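Local coordinates for protein putative solute-binding component of ABC transporter (Clostridium phytofermentans, PDB 4YS6) that binds beta-D-glucopyranose and probably serves as the sugar-capturing, solute-binding component of an ABC transporter, at residues 289-294 / 351-356; 149-154 / 285-290. One frame throughout, in Å; residues are numbered along the deposited sequence.

Contact 1 of 2, residues 289-294 / 351-356; sequences SIFKDT and SGYYTE. With BGC (beta-D-glucopyranose), chain D.
Thr294 OG1 and Tyr353 OH lie 2.8 Å apart and share a hydrogen bond in which either hydroxyl could be the donor. The two side chains meet at about a right angle, and Thr294 CG2 also touches the phenol oxygen. One face of the Tyr353 ring receives the edge of Phe291. This is a T-shaped stack, with centroids 5.0 Å apart and planes at 85°. Phe291 CE1 stands over the ring centre, and Phe291 CZ comes to 3.7 Å from Tyr353 CD1. With chi1 at -162°, Tyr353 swings its ring away from its own backbone N and over to Phe291. At the ring edge, Asp293 OD1 lies 3.4 Å from Tyr353 CE1, with carboxylate and ring nearly perpendicular. Asp293 is the N-cap residue of helix 294-309, and its OD2 forms a salt bridge with Arg295. The Lys292 chain runs to the sugar. Lys292 NZ donates to O3 of beta-D-glucopyranose at 2.9 Å, weakly to O2, and hydrogen-bonds Gln271 OE1. The contact thus joins the end of edge strand 289-291 and the start of helix 294-309 to the loop after helix 344-349. Helix 50-64 packs beside Thr294 and Tyr353 through Gln53.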
# COMPACT_ATOMS: atom_id res chain seq x y z
N SER A 289 -10.68 7.07 1.30
CA SER A 289 -9.64 6.19 0.87
C SER A 289 -8.74 7.01 -0.06
O SER A 289 -8.91 8.22 -0.22
CB SER A 289 -10.20 4.93 0.21
OG SER A 289 -9.17 3.95 -0.05
N ILE A 290 -7.71 6.38 -0.57
CA ILE A 290 -6.77 7.04 -1.46
C ILE A 290 -6.78 6.21 -2.72
O ILE A 290 -6.61 4.99 -2.66
CB ILE A 290 -5.34 7.11 -0.85
CG1 ILE A 290 -5.29 7.94 0.44
CG2 ILE A 290 -4.33 7.64 -1.89
CD1 ILE A 290 -5.61 9.37 0.30
N PHE A 291 -6.99 6.85 -3.85
CA PHE A 291 -7.02 6.17 -5.13
C PHE A 291 -5.64 6.23 -5.77
O PHE A 291 -5.09 7.30 -5.99
CB PHE A 291 -8.04 6.78 -6.08
CG PHE A 291 -8.04 6.16 -7.45
CD1 PHE A 291 -8.21 4.79 -7.63
CD2 PHE A 291 -7.91 6.96 -8.58
CE1 PHE A 291 -8.22 4.24 -8.90
CE2 PHE A 291 -7.93 6.41 -9.84
CZ PHE A 291 -8.09 5.04 -10.00
N LYS A 292 -5.11 5.05 -6.05
CA LYS A 292 -3.85 4.86 -6.72
C LYS A 292 -4.14 4.07 -8.01
O LYS A 292 -4.45 2.87 -7.99
CB LYS A 292 -2.85 4.14 -5.81
CG LYS A 292 -2.68 4.82 -4.45
CD LYS A 292 -1.44 4.38 -3.69
CE LYS A 292 -1.42 2.89 -3.37
NZ LYS A 292 -0.27 2.65 -2.45
N ASP A 293 -4.09 4.75 -9.14
CA ASP A 293 -4.52 4.13 -10.39
C ASP A 293 -3.43 3.16 -10.86
O ASP A 293 -2.40 3.60 -11.40
CB ASP A 293 -4.83 5.19 -11.45
CG ASP A 293 -5.51 4.62 -12.67
OD1 ASP A 293 -5.33 3.41 -12.98
OD2 ASP A 293 -6.24 5.37 -13.35
N THR A 294 -3.63 1.86 -10.64
CA THR A 294 -2.60 0.88 -11.00
C THR A 294 -2.31 0.85 -12.50
O THR A 294 -1.25 0.38 -12.91
CB THR A 294 -2.98 -0.56 -10.55
OG1 THR A 294 -4.19 -1.01 -11.18
CG2 THR A 294 -3.14 -0.62 -9.07
N SER A 351 -13.57 7.11 -14.93
CA SER A 351 -12.20 6.84 -15.36
C SER A 351 -12.01 5.45 -15.94
O SER A 351 -10.93 5.13 -16.45
CB SER A 351 -11.25 6.95 -14.18
OG SER A 351 -11.52 5.85 -13.33
N GLY A 352 -13.02 4.61 -15.79
CA GLY A 352 -12.99 3.28 -16.35
C GLY A 352 -12.29 2.29 -15.45
O GLY A 352 -12.05 1.16 -15.84
N TYR A 353 -11.94 2.70 -14.24
CA TYR A 353 -11.20 1.78 -13.36
C TYR A 353 -12.07 0.59 -12.94
O TYR A 353 -11.64 -0.57 -13.01
CB TYR A 353 -10.69 2.52 -12.12
CG TYR A 353 -9.58 1.76 -11.42
CD1 TYR A 353 -8.28 1.85 -11.87
CD2 TYR A 353 -9.84 0.93 -10.34
CE1 TYR A 353 -7.26 1.15 -11.27
CE2 TYR A 353 -8.80 0.22 -9.71
CZ TYR A 353 -7.51 0.34 -10.19
OH TYR A 353 -6.44 -0.34 -9.61
N TYR A 354 -13.28 0.88 -12.49
CA TYR A 354 -14.28 -0.13 -12.16
C TYR A 354 -15.49 0.03 -13.07
O TYR A 354 -15.69 1.09 -13.66
CB TYR A 354 -14.73 0.02 -10.72
CG TYR A 354 -13.70 -0.32 -9.66
CD1 TYR A 354 -12.91 -1.45 -9.77
CD2 TYR A 354 -13.55 0.47 -8.53
CE1 TYR A 354 -11.99 -1.79 -8.78
CE2 TYR A 354 -12.64 0.14 -7.52
CZ TYR A 354 -11.86 -0.99 -7.66
OH TYR A 354 -10.94 -1.33 -6.69
N THR A 355 -16.30 -1.02 -13.18
CA THR A 355 -17.59 -0.92 -13.85
C THR A 355 -18.63 -0.64 -12.79
O THR A 355 -18.41 -0.95 -11.61
CB THR A 355 -17.95 -2.19 -14.59
OG1 THR A 355 -18.25 -3.22 -13.64
CG2 THR A 355 -16.80 -2.64 -15.47
N GLU A 356 -19.76 -0.07 -13.18
CA GLU A 356 -20.78 0.31 -12.21
C GLU A 356 -21.32 -0.94 -11.50
O GLU A 356 -21.73 -0.87 -10.34
CB GLU A 356 -21.93 1.08 -12.89
CG GLU A 356 -22.48 2.25 -12.06
CD GLU A 356 -23.73 2.88 -12.66
OE1 GLU A 356 -24.77 2.19 -12.74
OE2 GLU A 356 -23.68 4.07 -13.06
C2 BGC D . 0.77 -0.99 -1.15
C3 BGC D . -0.64 -0.72 -0.75
C4 BGC D . -1.38 -1.94 -0.39
C5 BGC D . -0.65 -2.78 0.61
C6 BGC D . -1.27 -4.15 0.84
C1 BGC D . 1.50 -1.72 0.00
O1 BGC D . 2.73 -2.01 -0.29
O2 BGC D . 1.45 0.23 -1.43
O3 BGC D . -1.27 -0.02 -1.89
O4 BGC D . -2.66 -1.63 0.21
O5 BGC D . 0.71 -2.99 0.12
O6 BGC D . -1.59 -4.79 -0.39

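Contact 2 of 2, residues 149-154 / 285-290; sequences GEYIKE and KQSMSI. With NA (sodium ion), chain F.
Met288, a selenomethionine here, lies over one face of the Tyr151 ring in a Met-aromatic contact. The protein has the two-lobed fold of periplasmic sugar-binding proteins, and this contact joins helix 141-155 to the run leading into strand 289-291. The Met288 and Tyr151 side chains run antiparallel alongside each other. Met288 CG makes the close approach as a CH-pi contact, 3.9 Å from the centroid of the Tyr151 ring and 8° off its normal. Met288 SE is also above that face, but more distant. The folded Met288 chain brings CE back to 4.1 Å from Tyr151 CB. A chi1 of -175° extends Tyr151 from the helix and carries its ring toward Ser287 and Met288. At the far end of the ring, the Ser287 CB methylene makes a van der Waals contact with the hydroxyl oxygen Tyr151 OH at 3.6 Å. Ser287 OG bonds instead to Val268 N, on the strand whose Ile267 also packs on Tyr151. On the helix, Glu154 O binds a sodium ion at 2.4 Å, with Asn157 and a water as further ligands. Met288 O accepts a nearly straight hydrogen bond from Gln286 NE2, 2.9 Å long, with the donor 36° out of the carbonyl plane.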
# COMPACT_ATOMS: atom_id res chain seq x y z
N GLY A 149 -3.17 11.51 7.66
CA GLY A 149 -2.99 12.30 8.86
C GLY A 149 -3.72 13.62 8.82
O GLY A 149 -4.37 14.01 9.80
N GLU A 150 -3.63 14.33 7.69
CA GLU A 150 -4.27 15.63 7.57
C GLU A 150 -5.78 15.48 7.60
O GLU A 150 -6.49 16.39 8.05
CB GLU A 150 -3.83 16.32 6.28
CG GLU A 150 -2.41 16.84 6.36
CD GLU A 150 -1.94 17.55 5.11
OE1 GLU A 150 -1.00 18.37 5.22
OE2 GLU A 150 -2.50 17.29 4.02
N TYR A 151 -6.28 14.36 7.09
CA TYR A 151 -7.74 14.12 7.12
C TYR A 151 -8.23 14.04 8.56
O TYR A 151 -9.21 14.68 8.92
CB TYR A 151 -8.11 12.84 6.35
CG TYR A 151 -9.61 12.66 6.28
CD1 TYR A 151 -10.36 13.34 5.33
CD2 TYR A 151 -10.27 11.86 7.20
CE1 TYR A 151 -11.73 13.18 5.27
CE2 TYR A 151 -11.64 11.72 7.15
CZ TYR A 151 -12.36 12.37 6.18
OH TYR A 151 -13.73 12.24 6.16
N ILE A 152 -7.54 13.25 9.37
CA ILE A 152 -7.89 13.12 10.78
C ILE A 152 -7.71 14.45 11.51
O ILE A 152 -8.58 14.86 12.27
CB ILE A 152 -7.04 12.02 11.44
CG1 ILE A 152 -7.48 10.66 10.89
CG2 ILE A 152 -7.18 12.06 12.95
CD1 ILE A 152 -6.67 9.49 11.33
N LYS A 153 -6.60 15.13 11.25
CA LYS A 153 -6.35 16.44 11.87
C LYS A 153 -7.47 17.45 11.55
O LYS A 153 -7.92 18.19 12.43
CB LYS A 153 -5.01 16.99 11.40
CG LYS A 153 -4.74 18.41 11.85
CD LYS A 153 -3.30 18.82 11.56
CE LYS A 153 -3.07 20.29 11.82
NZ LYS A 153 -1.63 20.68 11.70
N GLU A 154 -7.92 17.47 10.29
CA GLU A 154 -9.00 18.37 9.87
C GLU A 154 -10.32 17.97 10.51
O GLU A 154 -11.01 18.82 11.02
CB GLU A 154 -9.16 18.37 8.35
CG GLU A 154 -8.26 19.35 7.64
CD GLU A 154 -8.73 20.79 7.81
OE1 GLU A 154 -9.86 21.00 8.31
OE2 GLU A 154 -7.97 21.71 7.44
N LYS A 285 -19.46 3.66 6.46
CA LYS A 285 -18.62 2.89 7.39
C LYS A 285 -17.12 3.16 7.25
O LYS A 285 -16.33 2.75 8.08
CB LYS A 285 -18.86 1.40 7.23
CG LYS A 285 -20.19 0.87 7.70
CD LYS A 285 -20.20 -0.63 7.50
CE LYS A 285 -21.58 -1.21 7.30
NZ LYS A 285 -21.49 -2.60 6.76
N GLN A 286 -16.73 3.85 6.19
CA GLN A 286 -15.35 4.27 6.03
C GLN A 286 -15.38 5.71 5.52
O GLN A 286 -16.22 6.07 4.69
CB GLN A 286 -14.60 3.36 5.07
CG GLN A 286 -13.20 3.81 4.80
CD GLN A 286 -12.34 2.74 4.16
OE1 GLN A 286 -12.56 1.55 4.33
NE2 GLN A 286 -11.32 3.18 3.46
N SER A 287 -14.50 6.55 6.05
CA SER A 287 -14.55 7.99 5.77
C SER A 287 -13.98 8.39 4.42
O SER A 287 -14.52 9.27 3.73
CB SER A 287 -13.77 8.75 6.85
OG SER A 287 -14.28 8.45 8.13
N MSE A 288 -12.86 7.78 4.09
CA MSE A 288 -12.12 8.14 2.89
C MSE A 288 -11.20 6.99 2.52
O MSE A 288 -10.96 6.06 3.31
CB MSE A 288 -11.31 9.42 3.12
CG MSE A 288 -10.28 9.29 4.23
SE MSE A 288 -8.55 8.48 3.73
CE MSE A 288 -7.50 10.10 3.38
N SER A 289 -10.68 7.07 1.30
CA SER A 289 -9.64 6.19 0.87
C SER A 289 -8.74 7.01 -0.06
O SER A 289 -8.91 8.22 -0.22
CB SER A 289 -10.20 4.93 0.21
OG SER A 289 -9.17 3.95 -0.05
N ILE A 290 -7.71 6.38 -0.57
CA ILE A 290 -6.77 7.04 -1.46
C ILE A 290 -6.78 6.21 -2.72
O ILE A 290 -6.61 4.99 -2.66
CB ILE A 290 -5.34 7.11 -0.85
CG1 ILE A 290 -5.29 7.94 0.44
CG2 ILE A 290 -4.33 7.64 -1.89
CD1 ILE A 290 -5.61 9.37 0.30
NA NA F . -11.78 21.03 10.84
O HOH W 1 -12.72 23.22 10.91

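The two contacts share Ser289 and Ile290 and draw on edge strand 289-291. Contact 2 is made at Ser287 and Met288, and contact 1 at Phe291 and beyond, with centres about 18 Å apart. Contact 1 is the more buried and mixes a hydroxyl pair with an aromatic stack. It also includes Lys292 of the glucose pocket. Contact 2 is partly buried, and no hydrogen bond crosses it. Its chemistry is a selenomethionine side chain, by CG and more distantly by SE, against a ring face. The sodium ion lies at the helix, apart from the touching side chains. Each contact is centred on one partly exposed tyrosine: Tyr353 meets Phe291, Asp293 and Thr294, and Tyr151 meets Ser287 and Met288.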